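Local coordinates for ancylostoma secreted protein 1 (PDB 3NT8), which is probably associated with the transition of infective hookworm larvae to parasitism and is built from two CAP domains in a single chain, at residues N45-R50 against G125-A130; Y336-S341 against T346-R351. One frame throughout, in Å; residues are numbered along the deposited sequence.

Contact 1. Residues N45-R50 against G125-A130; sequences NNARRR and GWWSGA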
loop_
_atom_site.group_PDB
_atom_site.type_symbol
_atom_site.label_atom_id
_atom_site.label_comp_id
_atom_site.label_asym_id
_atom_site.label_seq_id
_atom_site.Cartn_x
_atom_site.Cartn_y
_atom_site.Cartn_z
ATOM N N ASN A 45 17.235 10.126 -4.340
ATOM C CA ASN A 45 16.548 10.717 -5.500
ATOM C C ASN A 45 17.228 10.514 -6.837
ATOM O O ASN A 45 16.563 10.457 -7.866
ATOM C CB ASN A 45 16.338 12.199 -5.285
ATOM C CG ASN A 45 15.339 12.451 -4.238
ATOM O OD1 ASN A 45 14.357 11.713 -4.137
ATOM N ND2 ASN A 45 15.573 13.480 -3.418
ATOM N N ASN A 46 18.547 10.464 -6.828
ATOM C CA ASN A 46 19.275 10.175 -8.042
ATOM C C ASN A 46 19.018 8.743 -8.501
ATOM O O ASN A 46 18.911 8.496 -9.713
ATOM C CB ASN A 46 20.795 10.405 -7.870
ATOM C CG ASN A 46 21.110 11.872 -7.656
ATOM O OD1 ASN A 46 20.394 12.712 -8.172
ATOM N ND2 ASN A 46 22.152 12.183 -6.896
ATOM N N ALA A 47 19.003 7.814 -7.551
ATOM C CA ALA A 47 18.751 6.418 -7.835
ATOM C C ALA A 47 17.288 6.202 -8.200
ATOM O O ALA A 47 16.989 5.415 -9.114
ATOM C CB ALA A 47 19.165 5.472 -6.623
ATOM N N ARG A 48 16.394 6.911 -7.536
ATOM C CA ARG A 48 14.965 6.809 -7.951
ATOM C C ARG A 48 14.689 7.307 -9.399
ATOM O O ARG A 48 13.818 6.746 -10.103
ATOM C CB ARG A 48 14.023 7.467 -6.928
ATOM C CG ARG A 48 14.021 6.757 -5.559
ATOM C CD ARG A 48 13.459 7.576 -4.348
ATOM N NE ARG A 48 12.029 7.745 -4.485
ATOM C CZ ARG A 48 11.111 6.886 -4.038
ATOM N NH1 ARG A 48 11.476 5.805 -3.297
ATOM N NH2 ARG A 48 9.844 7.152 -4.286
ATOM N N ARG A 49 15.423 8.337 -9.821
ATOM C CA ARG A 49 15.235 9.007 -11.098
ATOM C C ARG A 49 15.807 8.127 -12.187
ATOM O O ARG A 49 15.218 8.051 -13.244
ATOM C CB ARG A 49 15.895 10.384 -11.114
ATOM C CG ARG A 49 15.684 11.167 -12.407
ATOM C CD ARG A 49 16.338 12.521 -12.303
ATOM N NE ARG A 49 15.366 13.512 -11.834
ATOM C CZ ARG A 49 15.452 14.201 -10.694
ATOM N NH1 ARG A 49 16.469 14.041 -9.863
ATOM N NH2 ARG A 49 14.515 15.072 -10.398
ATOM N N ARG A 50 16.954 7.484 -11.904
ATOM C CA ARG A 50 17.502 6.475 -12.770
ATOM C C ARG A 50 16.545 5.356 -13.067
ATOM O O ARG A 50 16.506 4.899 -14.205
ATOM C CB ARG A 50 18.841 5.929 -12.291
ATOM C CG ARG A 50 19.992 6.913 -12.378
ATOM C CD ARG A 50 21.285 6.242 -12.075
ATOM N NE ARG A 50 21.685 5.192 -13.037
ATOM C CZ ARG A 50 22.270 5.364 -14.252
ATOM N NH1 ARG A 50 22.500 6.573 -14.776
ATOM N NH2 ARG A 50 22.622 4.290 -14.993
ATOM N N GLY A 125 25.236 -0.361 -0.711
ATOM C CA GLY A 125 25.015 -1.726 -0.200
ATOM C C GLY A 125 23.511 -2.085 -0.096
ATOM O O GLY A 125 23.099 -3.197 -0.485
ATOM N N TRP A 126 22.709 -1.160 0.404
ATOM C CA TRP A 126 21.225 -1.296 0.391
ATOM C C TRP A 126 20.684 -1.423 -1.009
ATOM O O TRP A 126 19.874 -2.297 -1.298
ATOM C CB TRP A 126 20.545 -0.118 1.104
ATOM C CG TRP A 126 20.765 -0.078 2.554
ATOM C CD1 TRP A 126 21.147 -1.146 3.366
ATOM C CD2 TRP A 126 20.584 1.038 3.444
ATOM N NE1 TRP A 126 21.227 -0.723 4.664
ATOM C CE2 TRP A 126 20.926 0.607 4.743
ATOM C CE3 TRP A 126 20.176 2.346 3.273
ATOM C CZ2 TRP A 126 20.855 1.436 5.873
ATOM C CZ3 TRP A 126 20.137 3.181 4.402
ATOM C CH2 TRP A 126 20.483 2.718 5.678
ATOM N N TRP A 127 21.169 -0.533 -1.870
ATOM C CA TRP A 127 20.718 -0.425 -3.230
ATOM C C TRP A 127 21.083 -1.672 -4.118
ATOM O O TRP A 127 20.347 -1.978 -5.075
ATOM C CB TRP A 127 21.246 0.922 -3.835
ATOM C CG TRP A 127 20.558 1.240 -5.218
ATOM C CD1 TRP A 127 21.050 0.965 -6.463
ATOM C CD2 TRP A 127 19.230 1.774 -5.424
ATOM N NE1 TRP A 127 20.150 1.349 -7.429
ATOM C CE2 TRP A 127 19.014 1.828 -6.821
ATOM C CE3 TRP A 127 18.219 2.243 -4.563
ATOM C CZ2 TRP A 127 17.853 2.332 -7.370
ATOM C CZ3 TRP A 127 17.062 2.739 -5.107
ATOM C CH2 TRP A 127 16.876 2.771 -6.501
ATOM N N SER A 128 22.130 -2.432 -3.751
ATOM C CA SER A 128 22.735 -3.428 -4.606
ATOM C C SER A 128 21.852 -4.678 -4.665
ATOM O O SER A 128 22.164 -5.617 -5.372
ATOM C CB SER A 128 24.216 -3.758 -4.213
ATOM O OG SER A 128 24.334 -4.307 -2.898
ATOM N N GLY A 129 20.773 -4.672 -3.864
ATOM C CA GLY A 129 19.768 -5.711 -3.844
ATOM C C GLY A 129 19.325 -6.109 -5.249
ATOM O O GLY A 129 19.316 -7.288 -5.585
ATOM N N ALA A 130 19.023 -5.109 -6.077
ATOM C CA ALA A 130 18.387 -5.324 -7.343
ATOM C C ALA A 130 19.352 -5.812 -8.390
ATOM O O ALA A 130 18.982 -6.635 -9.229
ATOM C CB ALA A 130 17.766 -4.069 -7.780
#
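The methyl group of A47 sits over one face of the W127 indole, joining helix 34-52 to the end of helix 119-127 within the first CAP domain. Its CB lies 3.5 Å from the centroid of the six-membered ring and 10° off the ring normal, a CH-pi contact made over the face. The methyl is displaced toward the outer rim, where CZ2 is 3.5 Å from A47 CB. The carbonyl of A47 follows the same rim, its O 3.6 Å from W127 CZ2, while the backbone N of R48 approaches obliquely, 4.3 Å from W127 CH2.

W127 spans the gap because its CG is anti to the backbone N (chi1 -169°), which carries the indole across to helix 34-52 although the CA atoms of A47 and W127 are 8.5 Å apart. Further out, W127 NE1 is hydrogen-bonded to E56 OE2, and F149 meets the indole edge-to-face. The CA-CB bond of R48 is directed away from W127, and its guanidinium is hydrogen-bonded to the carbonyl oxygens of Y70, M152 and Y154.

Between the two segments the contact is therefore apolar and dispersive. The bond from NE1 to E56 is consistent with a fixed ring rotation, alongside the packing of F149, M152 and V153. Through its salt bridge to R50 NE, the E56 carboxylate also links W127 to helix 34-52, bridging the two sides.

Contact 2. Residues Y336-S341 against T346-R351; sequences YGVGPS and TALWNR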
loop_
_atom_site.group_PDB
_atom_site.type_symbol
_atom_site.label_atom_id
_atom_site.label_comp_id
_atom_site.label_asym_id
_atom_site.label_seq_id
_atom_site.Cartn_x
_atom_site.Cartn_y
_atom_site.Cartn_z
ATOM N N TYR A 336 -4.524 -16.893 -6.257
ATOM C CA TYR A 336 -5.034 -18.215 -6.011
ATOM C C TYR A 336 -6.067 -18.673 -7.016
ATOM O O TYR A 336 -5.994 -19.784 -7.480
ATOM C CB TYR A 336 -5.591 -18.320 -4.564
ATOM C CG TYR A 336 -4.610 -17.851 -3.468
ATOM C CD1 TYR A 336 -3.387 -18.496 -3.261
ATOM C CD2 TYR A 336 -4.928 -16.795 -2.624
ATOM C CE1 TYR A 336 -2.474 -18.079 -2.227
ATOM C CE2 TYR A 336 -4.034 -16.370 -1.571
ATOM C CZ TYR A 336 -2.806 -17.027 -1.393
ATOM O OH TYR A 336 -1.905 -16.655 -0.386
ATOM N N GLY A 337 -7.032 -17.817 -7.318
ATOM C CA GLY A 337 -7.919 -18.018 -8.425
ATOM C C GLY A 337 -9.301 -18.477 -8.005
ATOM O O GLY A 337 -9.476 -19.005 -6.921
ATOM N N VAL A 338 -10.257 -18.304 -8.911
ATOM C CA VAL A 338 -11.640 -18.755 -8.747
ATOM C C VAL A 338 -12.052 -19.754 -9.861
ATOM O O VAL A 338 -12.620 -20.811 -9.575
ATOM C CB VAL A 338 -12.622 -17.580 -8.734
ATOM C CG1 VAL A 338 -14.050 -18.088 -8.852
ATOM C CG2 VAL A 338 -12.463 -16.751 -7.412
ATOM N N GLY A 339 -11.801 -19.394 -11.116
ATOM C CA GLY A 339 -12.145 -20.241 -12.261
ATOM C C GLY A 339 -13.366 -19.674 -13.008
ATOM O O GLY A 339 -13.984 -18.759 -12.514
ATOM N N PRO A 340 -13.683 -20.204 -14.204
ATOM C CA PRO A 340 -14.715 -19.688 -15.075
ATOM C C PRO A 340 -16.146 -19.943 -14.568
ATOM O O PRO A 340 -17.056 -19.241 -14.978
ATOM C CB PRO A 340 -14.457 -20.464 -16.413
ATOM C CG PRO A 340 -13.721 -21.687 -15.987
ATOM C CD PRO A 340 -12.853 -21.209 -14.901
ATOM N N SER A 341 -16.373 -20.944 -13.726
ATOM C CA SER A 341 -17.743 -21.148 -13.163
ATOM C C SER A 341 -18.062 -19.999 -12.192
ATOM O O SER A 341 -19.253 -19.695 -11.931
ATOM C CB SER A 341 -17.890 -22.501 -12.393
ATOM O OG SER A 341 -17.114 -22.545 -11.200
ATOM N N THR A 346 -16.603 -25.071 -1.512
ATOM C CA THR A 346 -15.864 -25.540 -0.355
ATOM C C THR A 346 -14.537 -26.129 -0.844
ATOM O O THR A 346 -13.543 -26.021 -0.143
ATOM C CB THR A 346 -16.707 -26.539 0.569
ATOM O OG1 THR A 346 -17.010 -27.741 -0.135
ATOM C CG2 THR A 346 -18.026 -25.904 0.973
ATOM N N ALA A 347 -14.519 -26.694 -2.062
ATOM C CA ALA A 347 -13.297 -27.197 -2.697
ATOM C C ALA A 347 -12.233 -26.106 -2.924
ATOM O O ALA A 347 -11.030 -26.356 -2.658
ATOM C CB ALA A 347 -13.604 -27.935 -4.005
ATOM N N LEU A 348 -12.658 -24.929 -3.411
ATOM C CA LEU A 348 -11.734 -23.770 -3.556
ATOM C C LEU A 348 -11.377 -23.130 -2.230
ATOM O O LEU A 348 -10.296 -22.560 -2.081
ATOM C CB LEU A 348 -12.317 -22.665 -4.439
ATOM C CG LEU A 348 -12.390 -22.842 -5.940
ATOM C CD1 LEU A 348 -13.255 -21.719 -6.413
ATOM C CD2 LEU A 348 -11.059 -22.765 -6.632
ATOM N N TRP A 349 -12.322 -23.155 -1.301
ATOM C CA TRP A 349 -12.128 -22.594 0.055
ATOM C C TRP A 349 -11.050 -23.386 0.818
ATOM O O TRP A 349 -10.086 -22.816 1.375
ATOM C CB TRP A 349 -13.441 -22.650 0.853
ATOM C CG TRP A 349 -13.374 -21.861 2.127
ATOM C CD1 TRP A 349 -12.812 -22.263 3.313
ATOM C CD2 TRP A 349 -13.855 -20.518 2.336
ATOM N NE1 TRP A 349 -12.923 -21.262 4.243
ATOM C CE2 TRP A 349 -13.555 -20.178 3.673
ATOM C CE3 TRP A 349 -14.483 -19.569 1.518
ATOM C CZ2 TRP A 349 -13.880 -18.933 4.221
ATOM C CZ3 TRP A 349 -14.813 -18.351 2.063
ATOM C CH2 TRP A 349 -14.509 -18.041 3.399
ATOM N N ASN A 350 -11.196 -24.708 0.809
ATOM C CA ASN A 350 -10.375 -25.550 1.642
ATOM C C ASN A 350 -8.990 -25.822 1.060
ATOM O O ASN A 350 -8.271 -26.709 1.531
ATOM C CB ASN A 350 -11.132 -26.841 1.938
ATOM C CG ASN A 350 -12.408 -26.587 2.694
ATOM O OD1 ASN A 350 -12.501 -25.649 3.508
ATOM N ND2 ASN A 350 -13.405 -27.432 2.454
ATOM N N ARG A 351 -8.620 -25.057 0.031
ATOM C CA ARG A 351 -7.316 -25.231 -0.601
ATOM C C ARG A 351 -6.228 -24.885 0.408
ATOM O O ARG A 351 -6.341 -23.917 1.152
ATOM C CB ARG A 351 -7.184 -24.388 -1.881
ATOM C CG ARG A 351 -7.705 -25.064 -3.137
ATOM C CD ARG A 351 -7.617 -24.136 -4.342
ATOM N NE ARG A 351 -8.276 -22.845 -4.101
ATOM C CZ ARG A 351 -8.176 -21.802 -4.930
ATOM N NH1 ARG A 351 -7.481 -21.915 -6.060
ATOM N NH2 ARG A 351 -8.792 -20.653 -4.668
#
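Y336 meets R351 through its carbonyl oxygen, the first of two successive backbone acceptors offered to one guanidinium group. R351 NH1 donates to Y336 O at 3.0 Å, from above the carbonyl plane and with a bent N-H...O angle of 141°. The Y336 phenol leads away from the contact, although its CB stays near R351 NH2.

At G337, which leaves the preceding helix with positive phi, the carbonyl accepts R351 NH2 at 2.9 Å, this time in the carbonyl plane. The CA-CB bond of V338 is directed away, and the closest approach is by its backbone: V338 O lies 3.4 Å from L348 CD1. The amides of V338 and G339 are both held by the carboxylate of D259, which probably steadies the loop that presents these carbonyls.

On the facing segment, R351 bends at chi3 (-54°) and returns its NE to L348 O at 2.9 Å, in the guanidinium plane. L348 CD2 covers one face of the group, 3.5 Å above its plane and over its centre.

All three guanidinium nitrogens thus bind main-chain oxygens, which partly offset the arginine's charge and close the loop between helices 332-335 and 346-349 in the second CAP domain.

Overall arrangement
Contacts 1 and 2 lie in different CAP domains, with centres 40 Å apart and no touch between them, their nearest atoms being about 24 Å from each other. Contact 1 is buried and joins elements far apart in sequence, helix 34-52 and the region of helices 119-127 and 129-133. Contact 2 is only partly buried, nearer the periphery, and closes a local loop. The chemistry follows the place: in 45-50 against 125-130 a methyl meets an aromatic face, whereas in 336-341 against 346-351 a charged side chain is bonded to backbone carbonyls while a leucine packs beside it. Contact 2 lies just beyond helices 318-330 and 332-335, which correspond in sequence to 119-127 and 129-133 of contact 1.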